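Local coordinates for protein short chain alcohol dehydrogenase-related dehydrogenase (Sinorhizobium meliloti, PDB 3TPC) that probably works as an oxidoreductase of the short-chain dehydrogenase/reductase family, built on a Rossmann-type nucleotide-binding fold, at residues Gly20-Arg25 with Gly223-Tyr228; Asn122-Ala127 with Gly143-Thr148; Thr33-Asp38 with Ala73-Glu78. All blocks are in the same frame, centred on the assembly; numbering follows the deposited sequence.

How the contacts relate
From the N terminus the chain enters helix 18-29, the first half of contact 1, and this contact stays open almost to the C-terminal end. Strand 33-38 follows; the chain then passes strand 56-59 and returns in helix 65-79, closing contact 3. Helix 106-132 then meets strand 143-148 and closes contact 2. Contacts 3 and 2 lie in series, and both fall within the long loop that contact 1 completes at 223-228. No loops cross. Contact 1 joins two helices on one face of the parallel sheet. Contacts 2 and 3 seat helices on its other face. Thr24 packs on Val34, and Tyr228 reaches Thr148, so contact 1 touches both others.

Contact 1: Gly20-Arg25 with Gly223-Tyr228; sequences GAAVTR and GRAEEY
Ala22 and Val23 of helix 18-29 receive Ala225 and Tyr228 of the second segment. The contact is mainly apolar, and no hydrogen bond crosses it. The second segment starts at Gly223, whose backbone bonds to Ile195 and Asp197 join it to the residues after strand 186-193. Arg224 comes next and organises its own turn. Arg224 N gives a hydrogen bond to Glu227 OE1 at 2.8 Å. Arg224 NE meets Glu226 OE1 at 3.2 Å, almost exactly in the guanidinium plane, as part of a salt bridge. Glu227 adds a second salt bridge, by charge alone, because its OE2 lies well out of that plane. Arg224 NH2 also pairs with Asp139 of the second subunit, so this charge cluster reaches the subunit interface. Ala225 makes the closest touch, with its CB 3.6 Å from Ala22 CB. The Ala22 methyl also lies 3.7 Å from Ala225 O, so Ala22 CB packs against backbone as well as side chain. The two alanines let the helices approach closely, and the nearest CA atoms, of Ala22 and Glu226, are 5.7 Å apart. Glu226 offers its backbone here, while its carboxylate leads away. Tyr228 ends the walk. Its ring lies anti to its own backbone N (chi1 -176°), which carries it back to the first helix. Val23 CG2 meets the ring at its edge, near the ring plane, 4.0 Å from Tyr228 CD1. Leu19 also packs on the ring, and the hydroxyl is probably hydrogen-bonded to Thr148 OG1 at the end of strand 143-148, though the modelled separation is doubtfully short. Gly20 closes the TGxxxGxG sequence of the family, so this pairs helix 18-29, after the glycine-rich loop that probably binds the dinucleotide, with helix 225-237 on one face of a Rossmann fold.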
loop_
_atom_site.group_PDB
_atom_site.type_symbol
_atom_site.label_atom_id
_atom_site.label_comp_id
_atom_site.label_asym_id
_atom_site.label_seq_id
_atom_site.Cartn_x
_atom_site.Cartn_y
_atom_site.Cartn_z
ATOM N N GLY D 20 12.075 -18.885 13.852
ATOM C CA GLY D 20 12.991 -18.487 14.902
ATOM C C GLY D 20 14.165 -19.459 15.005
ATOM O O GLY D 20 15.315 -19.040 15.231
ATOM N N ALA D 21 13.892 -20.754 14.818
ATOM C CA ALA D 21 14.937 -21.759 14.869
ATOM C C ALA D 21 15.974 -21.441 13.787
ATOM O O ALA D 21 17.161 -21.385 14.066
ATOM C CB ALA D 21 14.354 -23.178 14.662
ATOM N N ALA D 22 15.540 -21.192 12.559
ATOM C CA ALA D 22 16.524 -21.051 11.539
ATOM C C ALA D 22 17.324 -19.763 11.721
ATOM O O ALA D 22 18.494 -19.705 11.363
ATOM C CB ALA D 22 15.896 -21.151 10.185
ATOM N N VAL D 23 16.708 -18.750 12.328
ATOM C CA VAL D 23 17.373 -17.471 12.594
ATOM C C VAL D 23 18.488 -17.662 13.631
ATOM O O VAL D 23 19.610 -17.131 13.481
ATOM C CB VAL D 23 16.358 -16.371 13.033
ATOM C CG1 VAL D 23 17.051 -15.225 13.682
ATOM C CG2 VAL D 23 15.590 -15.855 11.824
ATOM N N THR D 24 18.154 -18.429 14.669
ATOM C CA THR D 24 19.080 -18.747 15.729
ATOM C C THR D 24 20.268 -19.537 15.115
ATOM O O THR D 24 21.437 -19.209 15.328
ATOM C CB THR D 24 18.321 -19.507 16.782
ATOM O OG1 THR D 24 17.218 -18.698 17.177
ATOM C CG2 THR D 24 19.160 -19.787 17.992
ATOM N N ARG D 25 19.961 -20.497 14.270
ATOM C CA ARG D 25 21.004 -21.192 13.568
ATOM C C ARG D 25 21.938 -20.265 12.787
ATOM O O ARG D 25 23.167 -20.333 13.010
ATOM C CB ARG D 25 20.424 -22.246 12.656
ATOM C CG ARG D 25 20.845 -23.612 13.035
ATOM C CD ARG D 25 20.406 -24.614 11.965
ATOM N NE ARG D 25 18.979 -24.913 12.135
ATOM C CZ ARG D 25 17.996 -24.453 11.352
ATOM N NH1 ARG D 25 18.265 -23.672 10.295
ATOM N NH2 ARG D 25 16.738 -24.791 11.637
ATOM N N GLY D 223 8.878 -21.999 1.034
ATOM C CA GLY D 223 10.174 -21.399 1.277
ATOM C C GLY D 223 10.865 -22.228 2.342
ATOM O O GLY D 223 10.199 -22.787 3.197
ATOM N N ARG D 224 12.188 -22.309 2.290
ATOM C CA ARG D 224 12.924 -22.943 3.357
ATOM C C ARG D 224 13.187 -21.894 4.419
ATOM O O ARG D 224 13.524 -20.782 4.100
ATOM C CB ARG D 224 14.251 -23.504 2.850
ATOM C CG ARG D 224 14.104 -24.476 1.695
ATOM C CD ARG D 224 15.465 -25.018 1.341
ATOM N NE ARG D 224 16.196 -24.126 0.441
ATOM C CZ ARG D 224 16.029 -24.111 -0.882
ATOM N NH1 ARG D 224 15.146 -24.923 -1.444
ATOM N NH2 ARG D 224 16.736 -23.270 -1.638
ATOM N N ALA D 225 13.066 -22.277 5.686
ATOM C CA ALA D 225 13.284 -21.344 6.761
ATOM C C ALA D 225 14.633 -20.596 6.667
ATOM O O ALA D 225 14.700 -19.453 7.098
ATOM C CB ALA D 225 13.113 -22.027 8.125
ATOM N N GLU D 226 15.682 -21.247 6.136
ATOM C CA GLU D 226 16.997 -20.630 5.837
ATOM C C GLU D 226 16.938 -19.342 4.968
ATOM O O GLU D 226 17.813 -18.457 5.096
ATOM C CB GLU D 226 17.952 -21.677 5.196
ATOM C CG GLU D 226 19.054 -21.146 4.220
ATOM C CD GLU D 226 18.692 -21.239 2.690
ATOM O OE1 GLU D 226 18.187 -22.312 2.243
ATOM O OE2 GLU D 226 18.963 -20.256 1.925
ATOM N N GLU D 227 15.945 -19.264 4.077
ATOM C CA GLU D 227 15.785 -18.079 3.196
ATOM C C GLU D 227 15.182 -16.914 3.985
ATOM O O GLU D 227 15.577 -15.777 3.811
ATOM C CB GLU D 227 14.995 -18.427 1.938
ATOM C CG GLU D 227 15.645 -19.630 1.174
ATOM C CD GLU D 227 14.767 -20.223 0.095
ATOM O OE1 GLU D 227 13.698 -20.769 0.443
ATOM O OE2 GLU D 227 15.109 -20.139 -1.106
ATOM N N TYR D 228 14.299 -17.205 4.923
ATOM C CA TYR D 228 13.886 -16.182 5.866
ATOM C C TYR D 228 15.095 -15.652 6.672
ATOM O O TYR D 228 15.291 -14.422 6.798
ATOM C CB TYR D 228 12.806 -16.729 6.793
ATOM C CG TYR D 228 12.264 -15.706 7.715
ATOM C CD1 TYR D 228 12.764 -15.559 8.996
ATOM C CD2 TYR D 228 11.234 -14.878 7.312
ATOM C CE1 TYR D 228 12.244 -14.578 9.852
ATOM C CE2 TYR D 228 10.711 -13.919 8.149
ATOM C CZ TYR D 228 11.216 -13.762 9.403
ATOM O OH TYR D 228 10.663 -12.781 10.204
#

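Contact 2: Asn122-Ala127 with Gly143-Thr148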
loop_
_atom_site.group_PDB
_atom_site.type_symbol
_atom_site.label_atom_id
_atom_site.label_comp_id
_atom_site.label_asym_id
_atom_site.label_seq_id
_atom_site.Cartn_x
_atom_site.Cartn_y
_atom_site.Cartn_z
ATOM N N ASN D 122 5.740 -6.079 23.486
ATOM C CA ASN D 122 6.365 -6.284 24.785
ATOM C C ASN D 122 7.881 -6.424 24.619
ATOM O O ASN D 122 8.645 -5.665 25.232
ATOM C CB ASN D 122 5.811 -7.568 25.407
ATOM C CG ASN D 122 6.055 -7.694 26.899
ATOM O OD1 ASN D 122 6.026 -8.800 27.426
ATOM N ND2 ASN D 122 6.258 -6.604 27.576
HETATM N N MSE D 123 8.308 -7.393 23.803
HETATM C CA MSE D 123 9.737 -7.539 23.448
HETATM C C MSE D 123 10.367 -6.267 22.903
HETATM O O MSE D 123 11.481 -5.973 23.191
HETATM C CB MSE D 123 9.956 -8.654 22.438
HETATM C CG MSE D 123 9.697 -10.076 22.986
HETATM SE SE MSE D 123 10.636 -10.413 24.690
HETATM C CE MSE D 123 9.097 -10.491 25.708
ATOM N N ILE D 124 9.685 -5.555 22.061
ATOM C CA ILE D 124 10.215 -4.356 21.505
ATOM C C ILE D 124 10.417 -3.244 22.500
ATOM O O ILE D 124 11.417 -2.609 22.534
ATOM C CB ILE D 124 9.318 -3.861 20.381
ATOM C CG1 ILE D 124 9.460 -4.734 19.164
ATOM C CG2 ILE D 124 9.633 -2.508 20.018
ATOM C CD1 ILE D 124 8.904 -4.146 17.988
ATOM N N ARG D 125 9.448 -3.026 23.335
ATOM C CA ARG D 125 9.642 -2.017 24.310
ATOM C C ARG D 125 10.765 -2.317 25.303
ATOM O O ARG D 125 11.505 -1.456 25.679
ATOM C CB ARG D 125 8.349 -1.649 24.992
ATOM C CG ARG D 125 8.039 -2.446 26.141
ATOM C CD ARG D 125 6.600 -2.593 26.344
ATOM N NE ARG D 125 6.453 -3.630 27.314
ATOM C CZ ARG D 125 6.415 -3.450 28.615
ATOM N NH1 ARG D 125 6.443 -2.263 29.124
ATOM N NH2 ARG D 125 6.350 -4.476 29.388
ATOM N N LEU D 126 10.845 -3.541 25.752
ATOM C CA LEU D 126 11.924 -3.930 26.623
ATOM C C LEU D 126 13.321 -4.076 26.058
ATOM O O LEU D 126 14.245 -3.604 26.621
ATOM C CB LEU D 126 11.530 -5.095 27.498
ATOM C CG LEU D 126 10.356 -4.830 28.426
ATOM C CD1 LEU D 126 10.024 -6.050 29.146
ATOM C CD2 LEU D 126 10.594 -3.756 29.362
ATOM N N ALA D 127 13.448 -4.689 24.907
ATOM C CA ALA D 127 14.730 -4.727 24.208
ATOM C C ALA D 127 15.241 -3.344 23.857
ATOM O O ALA D 127 16.428 -3.067 23.920
ATOM C CB ALA D 127 14.607 -5.540 22.960
ATOM N N GLY D 143 20.924 -0.699 17.664
ATOM C CA GLY D 143 20.131 -1.940 17.493
ATOM C C GLY D 143 19.449 -2.150 16.171
ATOM O O GLY D 143 19.327 -1.223 15.370
ATOM N N VAL D 144 19.034 -3.387 15.935
ATOM C CA VAL D 144 18.185 -3.783 14.814
ATOM C C VAL D 144 17.071 -4.643 15.402
ATOM O O VAL D 144 17.340 -5.649 16.107
ATOM C CB VAL D 144 18.869 -4.765 13.880
ATOM C CG1 VAL D 144 18.182 -4.805 12.490
ATOM C CG2 VAL D 144 20.278 -4.452 13.784
ATOM N N ILE D 145 15.847 -4.275 15.084
ATOM C CA ILE D 145 14.718 -5.064 15.459
ATOM C C ILE D 145 14.096 -5.504 14.129
ATOM O O ILE D 145 13.757 -4.675 13.312
ATOM C CB ILE D 145 13.738 -4.197 16.313
ATOM C CG1 ILE D 145 14.434 -3.801 17.625
ATOM C CG2 ILE D 145 12.384 -4.916 16.533
ATOM C CD1 ILE D 145 13.614 -2.840 18.614
ATOM N N VAL D 146 13.992 -6.809 13.921
ATOM C CA VAL D 146 13.270 -7.327 12.807
ATOM C C VAL D 146 12.014 -8.005 13.322
ATOM O O VAL D 146 12.075 -8.918 14.202
ATOM C CB VAL D 146 14.101 -8.378 12.023
ATOM C CG1 VAL D 146 13.387 -8.776 10.780
ATOM C CG2 VAL D 146 15.469 -7.803 11.661
ATOM N N ASN D 147 10.872 -7.623 12.754
ATOM C CA ASN D 147 9.647 -8.321 13.115
ATOM C C ASN D 147 9.146 -9.269 12.042
ATOM O O ASN D 147 9.434 -9.115 10.845
ATOM C CB ASN D 147 8.574 -7.333 13.495
ATOM C CG ASN D 147 9.039 -6.347 14.558
ATOM O OD1 ASN D 147 8.951 -5.143 14.366
ATOM N ND2 ASN D 147 9.538 -6.835 15.649
ATOM N N THR D 148 8.343 -10.224 12.475
ATOM C CA THR D 148 7.782 -11.161 11.547
ATOM C C THR D 148 6.315 -10.924 11.474
ATOM O O THR D 148 5.602 -11.159 12.447
ATOM C CB THR D 148 8.038 -12.632 11.992
ATOM O OG1 THR D 148 9.455 -12.825 12.162
ATOM C CG2 THR D 148 7.527 -13.544 10.953
#
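Helix 106-132 lies over strand 143-148, and their backbones come nearest at Ile124 and Ile145, with CA atoms 7.6 Å apart. Helix and strand belong to a beta-alpha-beta crossover of the Rossmann fold. The chain leaves strand 84-87, runs through the helix and returns as the neighbouring parallel strand 143-148. No hydrogen bond crosses between the segments, and all three touching residues are buried. Ile124 carries the helix side. Its CG1 lies beside the backbone N (chi1 -73°) and the chain beyond is extended (chi2 -166°), which sends CD1 down to the strand. There it meets two residues that both point to the helix, Ile145 and Asn147. The branch methyl of Ile145 does the touching: Ile145 CG2 lies 3.8 Å from Ile124 CD1 and 3.9 Å from Ile124 CG1. The side chains slant across each other. Leu85 and Asn87 of strand 84-87 also touch Ile124, so this one side chain spans two strands. Cutting Ile124 back to an alanine is likely to open a gap between helix and sheet, with Ile145 CG2 and the Asn147 amide losing their apolar cover. The strand has other links as well. At its last residue, Thr148 O accepts a hydrogen bond from Lys167 NZ, the lysine of the family's YxxxK sequence. Away from the sheet, Arg125 forms a salt bridge with Glu65 and bonds His104 O of the third subunit, so the helix also takes part in subunit contact. The amide of Asn147 sits against the isoleucine end, with Ile124 CD1 3.6 Å from Asn147 ND2. Asn147 OD1 is buried without a polar partner in the model, and the same Ile124 CD1 lies 3.8 Å from it.

Contact 3: Thr33-Asp38 with Ala73-Glu78; sequences TVLGLD and AFAKQE
Phe74 O accepts the helical hydrogen bond of Glu78 N at 2.7 Å, one turn further along helix 65-79. The side chain of Phe74 reaches from this turn toward strand 33-38 and touches Leu35 there. Ala75, next in the helix, touches Leu35 too. The CA atoms of Leu35 and Ala75 are 7.2 Å apart, the nearest pair across the two segments. Leu35 points at the helix with CG anti to its backbone N (chi1 -180°), and its two methyls share the work. Leu35 CD1 approaches the ring obliquely and comes to 3.7 Å from Phe74 CE1. Leu35 CD2 lies 3.6 Å from Ala75 CB. This second methyl also lies 3.9 Å from Phe74 CD1, so the two methyls lie against ring and alanine methyl together. The contact joins strand and helix in a Rossmann fold, where a central parallel sheet has helices on both faces. Leu35 serves the face under helix 65-79, while its neighbour Val34 packs on Thr24 and Leu27 of helix 18-29. Phe74 is largely exposed, yet Glu78 CB lies 4.2 Å above one face of its ring, toward the rim, and Phe79 packs against it. At the end of the strand, Asp38 OD2 accepts a hydrogen bond from Ser16 N in the glycine-rich loop. An acidic residue at this place is consistent with a preference for NAD over NADP, as in related dehydrogenases.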
loop_
_atom_site.group_PDB
_atom_site.type_symbol
_atom_site.label_atom_id
_atom_site.label_comp_id
_atom_site.label_asym_id
_atom_site.label_seq_id
_atom_site.Cartn_x
_atom_site.Cartn_y
_atom_site.Cartn_z
ATOM N N THR D 33 26.297 -14.234 19.776
ATOM C CA THR D 33 25.712 -14.754 20.996
ATOM C C THR D 33 24.168 -14.709 20.890
ATOM O O THR D 33 23.582 -13.667 20.592
ATOM C CB THR D 33 26.216 -13.906 22.187
ATOM O OG1 THR D 33 27.632 -14.058 22.294
ATOM C CG2 THR D 33 25.579 -14.317 23.468
ATOM N N VAL D 34 23.496 -15.822 21.146
ATOM C CA VAL D 34 22.046 -15.849 20.936
ATOM C C VAL D 34 21.260 -16.252 22.196
ATOM O O VAL D 34 21.546 -17.262 22.816
ATOM C CB VAL D 34 21.667 -16.706 19.681
ATOM C CG1 VAL D 34 20.156 -16.822 19.506
ATOM C CG2 VAL D 34 22.267 -16.112 18.416
ATOM N N LEU D 35 20.273 -15.433 22.562
ATOM C CA LEU D 35 19.323 -15.773 23.599
ATOM C C LEU D 35 18.039 -16.264 22.930
ATOM O O LEU D 35 17.273 -15.486 22.372
ATOM C CB LEU D 35 19.053 -14.580 24.532
ATOM C CG LEU D 35 18.058 -14.895 25.658
ATOM C CD1 LEU D 35 18.407 -16.168 26.477
ATOM C CD2 LEU D 35 17.861 -13.712 26.592
ATOM N N GLY D 36 17.828 -17.570 22.978
ATOM C CA GLY D 36 16.683 -18.166 22.349
ATOM C C GLY D 36 15.525 -18.277 23.307
ATOM O O GLY D 36 15.570 -19.069 24.242
ATOM N N LEU D 37 14.482 -17.486 23.087
ATOM C CA LEU D 37 13.243 -17.569 23.890
ATOM C C LEU D 37 12.185 -18.351 23.152
ATOM O O LEU D 37 12.103 -18.253 21.914
ATOM C CB LEU D 37 12.706 -16.181 24.201
ATOM C CG LEU D 37 13.687 -15.301 24.956
ATOM C CD1 LEU D 37 13.122 -13.941 25.120
ATOM C CD2 LEU D 37 13.960 -15.909 26.327
ATOM N N ASP D 38 11.412 -19.135 23.915
ATOM C CA ASP D 38 10.213 -19.860 23.472
ATOM C C ASP D 38 9.529 -20.532 24.669
ATOM O O ASP D 38 9.987 -20.386 25.809
ATOM C CB ASP D 38 10.510 -20.896 22.400
ATOM C CG ASP D 38 9.337 -21.070 21.397
ATOM O OD1 ASP D 38 8.153 -21.016 21.816
ATOM O OD2 ASP D 38 9.608 -21.276 20.184
ATOM N N ALA D 73 16.856 -8.615 31.665
ATOM C CA ALA D 73 17.810 -8.626 32.802
ATOM C C ALA D 73 18.857 -9.737 32.631
ATOM O O ALA D 73 20.068 -9.493 32.774
ATOM C CB ALA D 73 17.077 -8.785 34.147
ATOM N N PHE D 74 18.376 -10.945 32.306
ATOM C CA PHE D 74 19.230 -12.105 32.144
ATOM C C PHE D 74 20.307 -11.793 31.142
ATOM O O PHE D 74 21.478 -11.852 31.469
ATOM C CB PHE D 74 18.424 -13.298 31.665
ATOM C CG PHE D 74 19.261 -14.441 31.194
ATOM C CD1 PHE D 74 19.742 -14.477 29.884
ATOM C CD2 PHE D 74 19.561 -15.500 32.052
ATOM C CE1 PHE D 74 20.513 -15.532 29.441
ATOM C CE2 PHE D 74 20.339 -16.578 31.608
ATOM C CZ PHE D 74 20.817 -16.588 30.300
ATOM N N ALA D 75 19.898 -11.457 29.925
ATOM C CA ALA D 75 20.838 -11.124 28.855
ATOM C C ALA D 75 21.613 -9.827 29.084
ATOM O O ALA D 75 22.689 -9.662 28.530
ATOM C CB ALA D 75 20.134 -11.099 27.483
ATOM N N LYS D 76 21.099 -8.901 29.881
ATOM C CA LYS D 76 21.929 -7.762 30.263
ATOM C C LYS D 76 23.060 -8.211 31.207
ATOM O O LYS D 76 24.244 -8.030 30.870
ATOM C CB LYS D 76 21.119 -6.618 30.851
ATOM C CG LYS D 76 21.520 -5.280 30.294
ATOM C CD LYS D 76 22.337 -4.471 31.274
ATOM C CE LYS D 76 21.447 -3.800 32.342
ATOM N NZ LYS D 76 20.495 -2.792 31.765
ATOM N N GLN D 77 22.717 -8.813 32.350
ATOM C CA GLN D 77 23.737 -9.395 33.238
ATOM C C GLN D 77 24.683 -10.395 32.511
ATOM O O GLN D 77 25.902 -10.167 32.484
ATOM C CB GLN D 77 23.115 -9.994 34.509
ATOM N N GLU D 78 24.134 -11.440 31.885
ATOM C CA GLU D 78 24.946 -12.502 31.228
ATOM C C GLU D 78 25.873 -12.057 30.092
ATOM O O GLU D 78 27.039 -12.471 30.065
ATOM C CB GLU D 78 24.088 -13.670 30.711
#